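Local coordinates for protein citryl-spermidine/3,4-dihydroxybenzoyl-citryl-spermidine:spermidine ligase (Bacillus anthracis, PDB 3TO3) that joins spermidine to citryl-spermidine or its 3,4-dihydroxybenzoyl derivative at the expense of ATP, in the biosynthesis of the siderophore petrobactin, at residues V539-E544 / Q597-K602; L428-G433 / E558-Y563; W249-F254 / K266-L271; E229-M234 / Y241-V246. All blocks are in the same frame, centred on the assembly; numbering follows the deposited sequence. Where two conformers were deposited one is given.

Contact 1: residues V539-E544 / Q597-K602; sequences VVEEIE and QLNIQK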
# COMPACT_ATOMS: atom_id res chain seq x y z
N VAL B 539 -41.28 19.67 -5.59
CA VAL B 539 -40.98 18.72 -4.55
C VAL B 539 -41.88 18.96 -3.33
O VAL B 539 -42.52 18.03 -2.83
CB VAL B 539 -39.50 18.72 -4.17
CG1 VAL B 539 -39.25 17.82 -2.96
CG2 VAL B 539 -38.67 18.22 -5.36
N VAL B 540 -41.97 20.21 -2.89
CA VAL B 540 -42.91 20.54 -1.83
C VAL B 540 -44.39 20.14 -2.14
O VAL B 540 -45.03 19.46 -1.35
CB VAL B 540 -42.79 22.00 -1.41
CG1 VAL B 540 -43.85 22.35 -0.41
CG2 VAL B 540 -41.41 22.25 -0.83
N GLU B 541 -44.91 20.54 -3.29
CA GLU B 541 -46.27 20.20 -3.65
C GLU B 541 -46.53 18.69 -3.53
O GLU B 541 -47.56 18.26 -2.96
CB GLU B 541 -46.61 20.65 -5.07
CG GLU B 541 -46.82 22.13 -5.26
CD GLU B 541 -46.88 22.54 -6.73
OE1 GLU B 541 -47.38 21.76 -7.56
OE2 GLU B 541 -46.43 23.64 -7.07
N GLU B 542 -45.61 17.90 -4.08
CA GLU B 542 -45.77 16.46 -4.06
C GLU B 542 -45.74 15.84 -2.67
O GLU B 542 -46.50 14.91 -2.38
CB GLU B 542 -44.76 15.79 -4.98
CG GLU B 542 -44.97 16.20 -6.38
CD GLU B 542 -46.34 15.83 -6.90
OE1 GLU B 542 -47.03 15.01 -6.24
OE2 GLU B 542 -46.72 16.35 -7.96
N ILE B 543 -44.86 16.34 -1.81
CA ILE B 543 -44.80 15.88 -0.44
C ILE B 543 -46.15 16.23 0.19
O ILE B 543 -46.80 15.37 0.78
CB ILE B 543 -43.62 16.54 0.34
CG1 ILE B 543 -42.28 15.94 -0.08
CG2 ILE B 543 -43.81 16.39 1.85
CD1 ILE B 543 -41.02 16.86 0.31
N GLU B 544 -46.58 17.48 0.03
CA GLU B 544 -47.85 17.91 0.60
C GLU B 544 -49.03 17.08 0.08
O GLU B 544 -49.90 16.70 0.85
CB GLU B 544 -48.12 19.40 0.33
CG GLU B 544 -47.32 20.35 1.20
CD GLU B 544 -47.62 20.23 2.70
OE1 GLU B 544 -48.81 20.15 3.08
OE2 GLU B 544 -46.64 20.24 3.49
N GLN B 597 -42.89 28.21 1.87
CA GLN B 597 -43.38 29.57 2.05
C GLN B 597 -44.20 30.01 0.85
O GLN B 597 -45.27 30.62 1.00
CB GLN B 597 -42.20 30.52 2.19
CG GLN B 597 -41.32 30.22 3.37
CD GLN B 597 -41.94 30.68 4.66
OE1 GLN B 597 -42.93 30.10 5.12
NE2 GLN B 597 -41.37 31.72 5.25
N LEU B 598 -43.69 29.72 -0.35
CA LEU B 598 -44.36 30.15 -1.57
C LEU B 598 -45.58 29.29 -1.89
O LEU B 598 -46.65 29.82 -2.21
CB LEU B 598 -43.37 30.21 -2.72
CG LEU B 598 -42.27 31.23 -2.48
CD1 LEU B 598 -41.03 30.94 -3.32
CD2 LEU B 598 -42.80 32.64 -2.75
N ASN B 599 -45.43 27.97 -1.79
CA ASN B 599 -46.55 27.03 -1.93
C ASN B 599 -47.72 27.47 -1.02
O ASN B 599 -48.88 27.32 -1.37
CB ASN B 599 -46.07 25.57 -1.68
CG ASN B 599 -47.21 24.58 -1.29
OD1 ASN B 599 -47.44 24.30 -0.11
ND2 ASN B 599 -47.88 24.01 -2.30
N ILE B 600 -47.40 28.04 0.13
CA ILE B 600 -48.42 28.55 1.03
C ILE B 600 -49.14 29.78 0.45
O ILE B 600 -50.32 29.99 0.69
CB ILE B 600 -47.83 28.85 2.43
CG1 ILE B 600 -47.74 27.56 3.26
CG2 ILE B 600 -48.66 29.87 3.17
CD1 ILE B 600 -46.96 27.71 4.55
N GLN B 601 -48.43 30.57 -0.35
CA GLN B 601 -49.00 31.79 -0.93
C GLN B 601 -50.13 31.56 -1.92
O GLN B 601 -50.75 32.51 -2.39
CB GLN B 601 -47.92 32.63 -1.59
CG GLN B 601 -46.90 33.19 -0.63
CD GLN B 601 -46.15 34.38 -1.22
OE1 GLN B 601 -45.20 34.89 -0.62
NE2 GLN B 601 -46.59 34.82 -2.39
N LYS B 602 -50.39 30.30 -2.26
CA LYS B 602 -51.49 30.00 -3.17
C LYS B 602 -52.84 30.23 -2.49
O LYS B 602 -53.76 30.75 -3.12
CB LYS B 602 -51.36 28.59 -3.71
CG LYS B 602 -49.96 28.28 -4.29
CD LYS B 602 -49.62 29.13 -5.51
CE LYS B 602 -49.29 30.59 -5.17
NZ LYS B 602 -47.93 30.80 -4.61
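Asn599 carries its amide carbon CG anti to the backbone N (chi1 159°), a turn that sends the carboxamide out from helix 591-600 to the flank of helix 532-547; there Val540 CG1, anti to its own N, turns a methyl to the amide. Val540 CG1 lies 4.1 Å from both CB and OD1 of Asn599. The two glutamates nearby touch the amide through methylenes, not through their charged ends. Glu541 CG comes within 3.7 Å of Asn599 ND2, the nearest approach between the segments, and Glu544 CG stands 4.2 Å from Asn599 OD1. The amide plane is turned 25° from the carboxylate of Glu541 and 38° from that of Glu544. The polar ends are engaged by third parties: Glu541 OE1 in a salt bridge with Arg415 of helix 410-432, Glu544 OE2 in a hydrogen bond with Tyr563, and Asn599 OD1 in one with Arg596, which probably helps set the rotation of the amide. The last helix of the chain is thus seated here by van der Waals contact of the amide with a valine methyl and two glutamate methylenes, while Arg415, Tyr563 and Arg596 take up the polar ends.

Contact 2: residues L428-G433 / E558-Y563; sequences LVVEHG and ESIQLY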
# COMPACT_ATOMS: atom_id res chain seq x y z
N LEU B 428 -41.64 5.92 4.25
CA LEU B 428 -40.96 4.98 5.14
C LEU B 428 -40.46 5.67 6.40
O LEU B 428 -40.59 5.15 7.50
CB LEU B 428 -39.76 4.35 4.42
CG LEU B 428 -40.06 3.10 3.61
CD1 LEU B 428 -38.84 2.62 2.85
CD2 LEU B 428 -40.57 2.01 4.55
N VAL B 429 -39.86 6.85 6.23
CA VAL B 429 -39.36 7.61 7.36
C VAL B 429 -40.49 8.02 8.30
O VAL B 429 -40.42 7.78 9.51
CB VAL B 429 -38.59 8.87 6.90
CG1 VAL B 429 -38.49 9.89 8.04
CG2 VAL B 429 -37.22 8.49 6.37
N VAL B 430 -41.54 8.61 7.75
CA VAL B 430 -42.60 9.21 8.58
C VAL B 430 -43.59 8.21 9.17
O VAL B 430 -44.01 8.29 10.34
CB VAL B 430 -43.35 10.29 7.79
CG1 VAL B 430 -44.42 10.95 8.65
CG2 VAL B 430 -42.36 11.33 7.17
N GLU B 431 -44.00 7.25 8.36
CA GLU B 431 -44.97 6.28 8.84
C GLU B 431 -44.26 5.23 9.66
O GLU B 431 -44.81 4.74 10.62
CB GLU B 431 -45.74 5.62 7.68
CG GLU B 431 -46.53 4.38 8.08
CD GLU B 431 -48.04 4.61 8.16
OE1 GLU B 431 -48.72 4.54 7.10
OE2 GLU B 431 -48.54 4.87 9.27
N HIS B 432 -43.09 4.80 9.21
CA HIS B 432 -42.36 3.74 9.90
C HIS B 432 -41.17 4.07 10.80
O HIS B 432 -40.67 3.18 11.49
CB HIS B 432 -41.99 2.67 8.88
CG HIS B 432 -43.19 2.11 8.18
ND1 HIS B 432 -44.06 1.24 8.80
CD2 HIS B 432 -43.70 2.35 6.95
CE1 HIS B 432 -45.04 0.95 7.97
NE2 HIS B 432 -44.85 1.60 6.84
N GLY B 433 -40.75 5.34 10.84
CA GLY B 433 -39.48 5.71 11.47
C GLY B 433 -38.22 4.99 10.98
O GLY B 433 -37.28 4.77 11.74
N GLU B 558 -44.90 16.80 10.93
CA GLU B 558 -44.46 18.08 11.42
C GLU B 558 -43.20 17.95 12.26
O GLU B 558 -42.26 18.72 12.07
CB GLU B 558 -45.56 18.78 12.21
CG GLU B 558 -46.29 19.81 11.38
CD GLU B 558 -47.72 20.04 11.85
OE1 GLU B 558 -48.00 19.86 13.06
OE2 GLU B 558 -48.58 20.40 10.99
N SER B 559 -43.17 16.98 13.17
CA SER B 559 -42.05 16.88 14.12
C SER B 559 -40.70 16.59 13.46
O SER B 559 -39.63 16.87 14.01
CB SER B 559 -42.35 15.83 15.19
OG SER B 559 -42.16 14.52 14.68
N ILE B 560 -40.75 16.02 12.27
CA ILE B 560 -39.57 15.72 11.47
C ILE B 560 -38.94 17.00 10.87
O ILE B 560 -37.73 17.04 10.61
CB ILE B 560 -39.98 14.71 10.36
CG1 ILE B 560 -40.10 13.32 10.95
CG2 ILE B 560 -39.02 14.68 9.18
CD1 ILE B 560 -40.17 12.28 9.89
N GLN B 561 -39.74 18.05 10.68
CA GLN B 561 -39.23 19.34 10.24
C GLN B 561 -38.45 19.34 8.90
O GLN B 561 -37.33 19.82 8.84
CB GLN B 561 -38.33 19.91 11.33
CG GLN B 561 -39.02 20.17 12.64
CD GLN B 561 -38.96 21.63 13.02
OE1 GLN B 561 -38.17 22.03 13.89
NE2 GLN B 561 -39.78 22.45 12.36
N LEU B 562 -39.05 18.81 7.84
CA LEU B 562 -38.40 18.82 6.55
C LEU B 562 -38.36 20.21 5.95
O LEU B 562 -37.63 20.44 4.97
CB LEU B 562 -39.16 17.91 5.60
CG LEU B 562 -39.19 16.46 6.05
CD1 LEU B 562 -39.79 15.65 4.93
CD2 LEU B 562 -37.78 16.02 6.34
N TYR B 563 -39.19 21.11 6.48
CA TYR B 563 -39.28 22.50 6.00
C TYR B 563 -38.43 23.45 6.84
O TYR B 563 -38.58 24.68 6.72
CB TYR B 563 -40.72 22.99 5.93
CG TYR B 563 -41.62 22.13 5.07
CD1 TYR B 563 -41.09 21.37 4.04
CD2 TYR B 563 -42.99 22.09 5.28
CE1 TYR B 563 -41.89 20.58 3.24
CE2 TYR B 563 -43.81 21.31 4.48
CZ TYR B 563 -43.26 20.56 3.46
OH TYR B 563 -44.07 19.77 2.67
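Ile560 pushes its CD1 methyl against two consecutive valines of helix 410-432, and both close contacts between the segments rest on that one atom: CD1 of Ile560 is 3.5 Å from Val429 CG1 and 3.6 Å from Val430 CG2. The isoleucine is drawn out to its full length, chi2 -166°, so only its tip arrives at the valines, while the nearest backbones, at Val430 and Ile560, remain 7.7 Å apart between CA atoms. Different branches of the valines do the touching: CG1 of Val429 is anti to its backbone N, whereas CG2 of Val430 is anti to its carbonyl carbon. Both segments are helix ends in the helical part of the FhuF-like region. Gly433 and Gln561 each leave helical geometry with positive phi, and Gln561 N bonds back to Glu558 O at 3.0 Å. Helix 502-528 adds Leu504 and Val508 beside Val429, and Phe547 of helix 532-547 lies against Val430, so the valine pair is enclosed by further helices. Leu562 is a buried but looser neighbour that shares Val508: its CB points toward the valines, yet its CD1 stays 5.5 Å from Val430 CG2. Ser559 and Gln561, which flank Ile560 in sequence, are exposed to solvent.

Contact 3: residues W249-F254 / K266-L271; sequences WQWENF and KGIIYL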
# COMPACT_ATOMS: atom_id res chain seq x y z
N TRP B 249 -9.49 -10.85 -7.30
CA TRP B 249 -8.42 -9.89 -6.91
C TRP B 249 -8.14 -10.02 -5.43
O TRP B 249 -6.99 -9.96 -4.99
CB TRP B 249 -8.75 -8.40 -7.19
CG TRP B 249 -7.60 -7.46 -6.92
CD1 TRP B 249 -6.69 -6.99 -7.82
CD2 TRP B 249 -7.23 -6.87 -5.65
NE1 TRP B 249 -5.80 -6.16 -7.21
CE2 TRP B 249 -6.10 -6.07 -5.88
CE3 TRP B 249 -7.77 -6.93 -4.35
CZ2 TRP B 249 -5.46 -5.34 -4.85
CZ3 TRP B 249 -7.15 -6.20 -3.32
CH2 TRP B 249 -6.00 -5.42 -3.59
N GLN B 250 -9.20 -10.20 -4.66
CA GLN B 250 -9.08 -10.31 -3.22
C GLN B 250 -8.32 -11.57 -2.86
O GLN B 250 -7.44 -11.55 -1.99
CB GLN B 250 -10.44 -10.30 -2.55
CG GLN B 250 -10.32 -10.42 -1.04
CD GLN B 250 -10.05 -9.08 -0.40
OE1 GLN B 250 -9.58 -8.15 -1.05
NE2 GLN B 250 -10.37 -8.95 0.87
N TRP B 251 -8.62 -12.65 -3.58
CA TRP B 251 -7.99 -13.94 -3.27
C TRP B 251 -6.49 -13.87 -3.54
O TRP B 251 -5.68 -14.23 -2.70
CB TRP B 251 -8.65 -15.09 -4.06
CG TRP B 251 -7.94 -16.40 -3.97
CD1 TRP B 251 -7.27 -17.03 -4.97
CD2 TRP B 251 -7.83 -17.26 -2.82
NE1 TRP B 251 -6.74 -18.20 -4.53
CE2 TRP B 251 -7.06 -18.38 -3.21
CE3 TRP B 251 -8.28 -17.18 -1.49
CZ2 TRP B 251 -6.74 -19.43 -2.32
CZ3 TRP B 251 -7.98 -18.23 -0.61
CH2 TRP B 251 -7.21 -19.34 -1.04
N GLU B 252 -6.12 -13.40 -4.71
CA GLU B 252 -4.71 -13.42 -5.09
C GLU B 252 -3.87 -12.32 -4.48
O GLU B 252 -2.65 -12.46 -4.41
CB GLU B 252 -4.59 -13.32 -6.60
CG GLU B 252 -4.96 -14.56 -7.34
CD GLU B 252 -4.68 -14.42 -8.82
OE1 GLU B 252 -5.53 -13.83 -9.51
OE2 GLU B 252 -3.61 -14.87 -9.27
N ASN B 253 -4.45 -11.15 -4.24
CA ASN B 253 -3.67 -10.05 -3.71
C ASN B 253 -3.75 -9.81 -2.23
O ASN B 253 -3.00 -9.00 -1.68
CB ASN B 253 -3.91 -8.79 -4.52
CG ASN B 253 -3.68 -9.04 -5.99
OD1 ASN B 253 -2.55 -9.27 -6.41
ND2 ASN B 253 -4.76 -9.04 -6.77
N PHE B 254 -4.69 -10.50 -1.59
CA PHE B 254 -4.93 -10.28 -0.18
C PHE B 254 -5.03 -11.54 0.69
O PHE B 254 -4.28 -11.70 1.67
CB PHE B 254 -6.03 -9.23 0.08
CG PHE B 254 -5.98 -8.68 1.46
CD1 PHE B 254 -5.10 -7.66 1.78
CD2 PHE B 254 -6.78 -9.22 2.47
CE1 PHE B 254 -5.04 -7.15 3.08
CE2 PHE B 254 -6.73 -8.73 3.76
CZ PHE B 254 -5.86 -7.69 4.07
N LYS B 266 -5.43 -25.49 7.22
CA LYS B 266 -6.72 -25.87 6.65
C LYS B 266 -7.91 -25.21 7.30
O LYS B 266 -9.02 -25.69 7.19
CB LYS B 266 -6.89 -27.40 6.73
CG LYS B 266 -5.63 -28.18 6.37
CD LYS B 266 -5.81 -29.02 5.12
CE LYS B 266 -5.30 -28.34 3.85
NZ LYS B 266 -3.79 -28.43 3.70
N GLY B 267 -7.67 -24.06 7.93
CA GLY B 267 -8.74 -23.15 8.29
C GLY B 267 -9.46 -22.67 7.03
O GLY B 267 -10.65 -22.35 7.06
N ILE B 268 -8.69 -22.60 5.94
CA ILE B 268 -9.16 -22.15 4.64
C ILE B 268 -8.65 -23.11 3.56
O ILE B 268 -7.48 -23.50 3.55
CB ILE B 268 -8.63 -20.77 4.32
CG1 ILE B 268 -9.46 -19.70 4.98
CG2 ILE B 268 -8.71 -20.49 2.86
CD1 ILE B 268 -8.80 -18.35 4.78
N ILE B 269 -9.53 -23.53 2.67
CA ILE B 269 -9.10 -24.47 1.64
C ILE B 269 -9.63 -23.99 0.30
O ILE B 269 -10.82 -23.69 0.15
CB ILE B 269 -9.64 -25.89 1.88
CG1 ILE B 269 -9.24 -26.42 3.26
CG2 ILE B 269 -9.18 -26.83 0.78
CD1 ILE B 269 -9.93 -27.73 3.66
N TYR B 270 -8.72 -23.91 -0.67
CA TYR B 270 -9.07 -23.47 -2.00
C TYR B 270 -9.80 -24.60 -2.73
O TYR B 270 -9.31 -25.72 -2.80
CB TYR B 270 -7.81 -23.06 -2.76
CG TYR B 270 -8.03 -22.91 -4.25
CD1 TYR B 270 -8.57 -21.76 -4.79
CD2 TYR B 270 -7.70 -23.94 -5.12
CE1 TYR B 270 -8.81 -21.65 -6.18
CE2 TYR B 270 -7.92 -23.83 -6.49
CZ TYR B 270 -8.47 -22.69 -7.01
OH TYR B 270 -8.69 -22.61 -8.38
N LEU B 271 -10.96 -24.30 -3.29
CA LEU B 271 -11.73 -25.28 -4.06
C LEU B 271 -11.59 -25.06 -5.58
O LEU B 271 -11.15 -25.96 -6.30
CB LEU B 271 -13.19 -25.33 -3.61
CG LEU B 271 -13.24 -25.57 -2.10
CD1 LEU B 271 -14.65 -25.29 -1.51
CD2 LEU B 271 -12.77 -26.99 -1.82
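The helical turn that sets Trp251 against Tyr270 is pinned at Trp249 O, which takes two bonds from one residue: Asn253 N reaches Trp249 O at 2.9 Å in the regular helical way, and Asn253 ND2 reaches Trp249 O at 3.0 Å. The second bond lies in the carbonyl plane on a lone pair, though it is bent, with 133° at the hydrogen, and it leaves ND2 over the rim of one face of the Trp249 indole. Two residues along, Trp251 holds its indole anti to the backbone N (chi1 171°) and extends it to the sheet. Tyr270 meets it at about a right angle along the side chains, yet the two ring systems lie nearly parallel, with planes 23° apart. They are slid so far that they barely overlap: the centroids of the Trp251 five-membered ring and the Tyr270 ring are 5.7 Å apart, and Trp251 CZ2 rests 3.8 Å from Tyr270 CB. Ile268, two residues earlier on the same side of the strand, brings CG2 to the indole edge, near its plane, 4.2 Å from CZ3 of Trp251. His8 of the second subunit hydrogen-bonds Trp251 NE1 and meets the Tyr270 ring edge-to-face, so this aromatic pair belongs to the dimer interface. Helix 248-258 lies on the connection from strand 241-246 to strand 268-273, two parallel strands with antiparallel strand 192-197 between them: a split beta-alpha-beta crossover whose helix packs on the three-stranded sheet.

Contact 4: residues E229-M234 / Y241-V246; sequences ERIHSM and YLFIPV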
# COMPACT_ATOMS: atom_id res chain seq x y z
N GLU B 229 -15.53 -33.95 -1.60
CA GLU B 229 -14.66 -35.11 -1.75
C GLU B 229 -13.22 -34.66 -1.76
O GLU B 229 -12.33 -35.42 -1.39
CB GLU B 229 -14.98 -35.90 -3.02
CG GLU B 229 -15.46 -37.33 -2.76
CD GLU B 229 -14.37 -38.24 -2.18
OE1 GLU B 229 -13.17 -37.84 -2.19
OE2 GLU B 229 -14.70 -39.35 -1.71
N ARG B 230 -12.98 -33.43 -2.19
CA ARG B 230 -11.63 -32.90 -2.19
C ARG B 230 -11.13 -32.63 -0.76
O ARG B 230 -10.05 -33.06 -0.39
CB ARG B 230 -11.53 -31.65 -3.08
CG ARG B 230 -10.23 -30.90 -2.93
CD ARG B 230 -9.97 -29.96 -4.09
NE ARG B 230 -9.22 -28.77 -3.68
CZ ARG B 230 -7.98 -28.79 -3.20
NH1 ARG B 230 -7.33 -29.95 -3.07
NH2 ARG B 230 -7.38 -27.65 -2.85
N ILE B 231 -11.95 -31.95 0.03
CA ILE B 231 -11.67 -31.70 1.44
C ILE B 231 -11.41 -33.01 2.18
O ILE B 231 -10.47 -33.12 2.96
CB ILE B 231 -12.86 -30.96 2.11
CG1 ILE B 231 -13.13 -29.64 1.40
CG2 ILE B 231 -12.62 -30.73 3.59
CD1 ILE B 231 -14.40 -28.93 1.87
N HIS B 232 -12.24 -34.01 1.93
CA HIS B 232 -12.12 -35.29 2.62
C HIS B 232 -10.81 -36.01 2.35
O HIS B 232 -10.30 -36.71 3.21
CB HIS B 232 -13.28 -36.23 2.29
CG HIS B 232 -13.22 -37.53 3.03
ND1 HIS B 232 -13.52 -37.64 4.37
CD2 HIS B 232 -12.87 -38.77 2.62
CE1 HIS B 232 -13.37 -38.89 4.76
NE2 HIS B 232 -12.98 -39.60 3.71
N SER B 233 -10.27 -35.82 1.15
CA SER B 233 -9.04 -36.49 0.75
C SER B 233 -7.81 -35.72 1.22
O SER B 233 -6.67 -36.12 0.98
CB SER B 233 -9.00 -36.63 -0.77
OG SER B 233 -8.90 -35.35 -1.37
N MSE B 234 -8.04 -34.58 1.87
CA MSE B 234 -6.98 -33.88 2.59
C MSE B 234 -7.00 -34.24 4.06
O MSE B 234 -6.35 -33.59 4.87
CB MSE B 234 -7.11 -32.38 2.44
CG MSE B 234 -7.31 -31.97 1.03
SE MSE B 234 -7.62 -30.08 0.94
CE MSE B 234 -5.69 -29.59 0.82
N TYR B 241 -16.91 -27.32 7.60
CA TYR B 241 -16.66 -26.16 6.73
C TYR B 241 -17.90 -25.51 6.14
O TYR B 241 -18.87 -26.19 5.80
CB TYR B 241 -15.75 -26.55 5.57
CG TYR B 241 -14.36 -26.92 6.01
CD1 TYR B 241 -13.32 -26.03 5.87
CD2 TYR B 241 -14.11 -28.15 6.60
CE1 TYR B 241 -12.05 -26.37 6.28
CE2 TYR B 241 -12.85 -28.49 7.03
CZ TYR B 241 -11.81 -27.59 6.85
OH TYR B 241 -10.54 -27.90 7.25
N LEU B 242 -17.85 -24.19 6.02
CA LEU B 242 -18.79 -23.47 5.17
C LEU B 242 -18.08 -23.12 3.85
O LEU B 242 -16.90 -23.38 3.69
CB LEU B 242 -19.29 -22.22 5.89
CG LEU B 242 -20.08 -22.49 7.19
CD1 LEU B 242 -20.32 -21.22 8.01
CD2 LEU B 242 -21.45 -23.17 6.88
N PHE B 243 -18.79 -22.51 2.92
CA PHE B 243 -18.27 -22.24 1.59
C PHE B 243 -18.50 -20.79 1.28
O PHE B 243 -19.62 -20.32 1.47
CB PHE B 243 -18.97 -23.11 0.55
CG PHE B 243 -18.70 -24.58 0.75
CD1 PHE B 243 -19.47 -25.32 1.65
CD2 PHE B 243 -17.65 -25.20 0.11
CE1 PHE B 243 -19.21 -26.69 1.86
CE2 PHE B 243 -17.38 -26.56 0.33
CZ PHE B 243 -18.16 -27.30 1.19
N ILE B 244 -17.44 -20.08 0.87
CA ILE B 244 -17.56 -18.66 0.59
C ILE B 244 -16.94 -18.33 -0.76
O ILE B 244 -15.81 -18.74 -1.06
CB ILE B 244 -16.74 -17.89 1.66
CG1 ILE B 244 -16.97 -18.50 3.05
CG2 ILE B 244 -17.00 -16.41 1.59
CD1 ILE B 244 -16.41 -17.65 4.16
N PRO B 245 -17.65 -17.54 -1.56
CA PRO B 245 -17.10 -17.04 -2.82
C PRO B 245 -16.18 -15.82 -2.56
O PRO B 245 -16.50 -15.01 -1.70
CB PRO B 245 -18.35 -16.70 -3.63
CG PRO B 245 -19.38 -16.37 -2.60
CD PRO B 245 -19.03 -17.10 -1.32
N VAL B 246 -15.08 -15.69 -3.30
CA VAL B 246 -14.10 -14.65 -3.06
C VAL B 246 -13.80 -13.95 -4.38
O VAL B 246 -13.68 -14.60 -5.42
CB VAL B 246 -12.80 -15.26 -2.52
CG1 VAL B 246 -11.79 -14.18 -2.18
CG2 VAL B 246 -13.09 -16.13 -1.31
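Ile231 divides its branches between two rings of strand 241-246. Its CG2 methyl serves Tyr241, and its CD1, at the far end of an extended chain (chi2 172°), serves Phe243. Against Tyr241 the isoleucine runs alongside in the opposite direction, so the two slide past each other, and CG2 of Ile231 lies 4.1 Å from ring atom CE2 of Tyr241. Phe243 comes from the opposite direction, and the methyl meets its ring obliquely: Ile231 CD1 stands 4.1 Å from Phe243 CE2 and 4.2 Å from Phe243 CZ. The two aromatic residues do not start out alike, for the CB of Tyr241 already points toward the helix, whereas that of Phe243 points across it and the ring has to cover the remaining distance. Ala195 of the adjoining strand 192-197 and Ile269 of strand 268-273 also touch Ile231, placing this last turn of helix 221-232 over the three-stranded antiparallel sheet. Just beyond, Ser233 OG bonds Arg230 O at 2.7 Å, tilted 24° from the carbonyl plane, and Met234 N reaches Ile231 O at 3.0 Å, tying down the chain as the helix ends. The Tyr241 hydroxyl is bonded to Lys266 O, just before strand 268-273. Ile231 meets ring carbons of Tyr241 and Phe243, so helix and strand are held by apolar burial of methyls against aromatic carbons, without polar bonds between them.

Along the chain the four contacts fall into two groups. Contact 4 closes before contact 3 opens, and both share the three-stranded sheet of the IucA/IucC region, their centres about 12 Å apart; helix 221-232 and helix 248-258 cover opposite faces of that sheet, and Tyr270 O is bonded by Arg230 NH2 at 2.7 Å. Contacts 1 and 2 follow with interleaved segments, about 17 Å between centres, in the helical C-terminal part, where they touch through Tyr563, Ile543 CG2 packing 3.5 Å from Tyr563 OH. The centres of contacts 1 and 3 are about 56 Å apart, on opposite sides of the subunit's centre; all four contacts lie away from the ATP site, with contact 3 alone reaching the dimer partner.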